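Local coordinates for oxysterol-binding protein homolog 1 (Saccharomyces cerevisiae, PDB 5H28) that transfers sterols and other lipids between membranes without vesicles, its ankyrin-repeat domain targeting it to the nucleus-vacuole junction through NVJ1, at residues Asn80-Asn85 with Asp113-Asn118. Residues are numbered along the deposited sequence; the frame is centred on the assembly and turned at random.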
# COMPACT_ATOMS: atom_id res chain seq x y z
N ASN A 80 3.62 7.71 -6.31
CA ASN A 80 4.34 6.48 -6.64
C ASN A 80 4.50 6.24 -8.14
O ASN A 80 4.67 5.10 -8.57
CB ASN A 80 3.62 5.31 -5.99
CG ASN A 80 3.32 5.57 -4.53
OD1 ASN A 80 4.23 5.78 -3.73
ND2 ASN A 80 2.03 5.57 -4.17
N GLU A 81 4.46 7.32 -8.91
CA GLU A 81 4.63 7.26 -10.37
C GLU A 81 5.94 6.56 -10.71
O GLU A 81 6.98 6.87 -10.13
CB GLU A 81 4.67 8.68 -10.93
CG GLU A 81 4.90 8.79 -12.44
CD GLU A 81 3.63 8.60 -13.25
OE1 GLU A 81 2.55 8.94 -12.73
OE2 GLU A 81 3.72 8.13 -14.40
N ARG A 82 5.91 5.62 -11.65
CA ARG A 82 7.13 4.92 -12.06
C ARG A 82 7.61 5.46 -13.40
O ARG A 82 6.81 5.59 -14.34
CB ARG A 82 6.87 3.41 -12.17
CG ARG A 82 6.52 2.74 -10.84
CD ARG A 82 6.21 1.25 -11.00
NE ARG A 82 7.40 0.40 -11.10
CZ ARG A 82 7.76 -0.26 -12.20
NH1 ARG A 82 7.03 -0.16 -13.30
NH2 ARG A 82 8.83 -1.04 -12.19
N ASP A 83 8.90 5.78 -13.50
CA ASP A 83 9.45 6.27 -14.76
C ASP A 83 9.85 5.08 -15.63
O ASP A 83 9.51 3.94 -15.32
CB ASP A 83 10.65 7.22 -14.52
CG ASP A 83 11.80 6.56 -13.77
OD1 ASP A 83 11.95 5.33 -13.82
OD2 ASP A 83 12.59 7.32 -13.16
N SER A 84 10.57 5.34 -16.72
CA SER A 84 10.96 4.26 -17.63
C SER A 84 11.88 3.21 -17.01
O SER A 84 12.04 2.13 -17.57
CB SER A 84 11.60 4.84 -18.90
OG SER A 84 12.79 5.53 -18.62
N ASN A 85 12.50 3.53 -15.87
CA ASN A 85 13.37 2.58 -15.18
C ASN A 85 12.59 1.90 -14.06
O ASN A 85 13.12 1.04 -13.35
CB ASN A 85 14.58 3.29 -14.55
CG ASN A 85 15.72 3.48 -15.53
OD1 ASN A 85 15.96 2.63 -16.39
ND2 ASN A 85 16.44 4.58 -15.39
N ASP A 113 6.23 2.60 -0.33
CA ASP A 113 7.68 2.40 -0.34
C ASP A 113 8.10 0.99 -0.75
O ASP A 113 9.28 0.66 -0.68
CB ASP A 113 8.28 2.77 1.03
CG ASP A 113 7.71 1.94 2.17
OD1 ASP A 113 6.62 1.36 2.02
OD2 ASP A 113 8.36 1.89 3.24
N CYS A 114 7.15 0.18 -1.20
CA CYS A 114 7.47 -1.19 -1.61
C CYS A 114 7.55 -1.38 -3.11
O CYS A 114 7.78 -2.49 -3.58
CB CYS A 114 6.45 -2.17 -1.03
SG CYS A 114 6.55 -2.34 0.75
N VAL A 115 7.36 -0.31 -3.87
CA VAL A 115 7.42 -0.41 -5.32
C VAL A 115 8.82 -0.85 -5.77
O VAL A 115 9.83 -0.36 -5.27
CB VAL A 115 7.08 0.95 -5.98
CG1 VAL A 115 7.23 0.85 -7.49
CG2 VAL A 115 5.66 1.37 -5.62
N LEU A 116 8.87 -1.78 -6.72
CA LEU A 116 10.14 -2.28 -7.23
C LEU A 116 10.40 -1.65 -8.60
O LEU A 116 9.48 -1.51 -9.39
CB LEU A 116 10.11 -3.80 -7.38
CG LEU A 116 9.75 -4.61 -6.13
CD1 LEU A 116 9.63 -6.09 -6.48
CD2 LEU A 116 10.82 -4.39 -5.08
N ASN A 117 11.65 -1.26 -8.86
CA ASN A 117 11.96 -0.69 -10.17
C ASN A 117 12.29 -1.86 -11.11
O ASN A 117 12.15 -3.02 -10.72
CB ASN A 117 13.12 0.33 -10.09
CG ASN A 117 14.43 -0.27 -9.60
OD1 ASN A 117 14.59 -1.48 -9.55
ND2 ASN A 117 15.38 0.60 -9.26
N ASN A 118 12.71 -1.56 -12.33
CA ASN A 118 13.00 -2.62 -13.30
C ASN A 118 14.11 -3.58 -12.87
O ASN A 118 14.15 -4.72 -13.33
CB ASN A 118 13.33 -2.03 -14.67
CG ASN A 118 12.13 -1.39 -15.34
OD1 ASN A 118 12.20 -0.97 -16.50
ND2 ASN A 118 11.02 -1.31 -14.61
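Asn-85 and Asn-118 mark the close end of two loops whose runs 80-85 and 115-118 head nearly the same way, 12° apart, their CA atoms 5.5 Å from each other, while at the other end the CA atoms of Asn-80 and Val-115 stand 7.7 Å apart. These are neighbouring loops of the ankyrin-repeat stack, leading into helices 89-95 and 130-156. Where the backbones are close they bond directly: Asn-118 N gives a nearly straight bond (171°) to Asn-85 O at 2.8 Å. Asp-83 holds the turn leading to that carbonyl, its OD1 accepting from Asn-85 N in an Asx turn and also from Asn-87 N; aspartate is short enough for its carboxylate to reach the backbone N two residues on. Asn-117 does similar work in its own loop, where OD1 accepts from Leu-121 N, while ND2 reaches back to Asn-87 OD1 and so ties the two loops together. Arg-82 spans the wider gap. Its methylenes lie obliquely over Val-115, Arg-82 CD 3.7 Å from Val-115 CG1, a methyl of the beta-branched valine well matched to the aliphatic part of the arginine. The bend at chi3 (79°) then turns the guanidinium toward Leu-116, whose CB is directed away from the other loop and whose backbone carbonyl is the acceptor. Arg-82 NH2 meets Leu-116 O at 2.9 Å on a lone pair in the carbonyl plane, and NE adds a weak bond to the same oxygen at 3.3 Å.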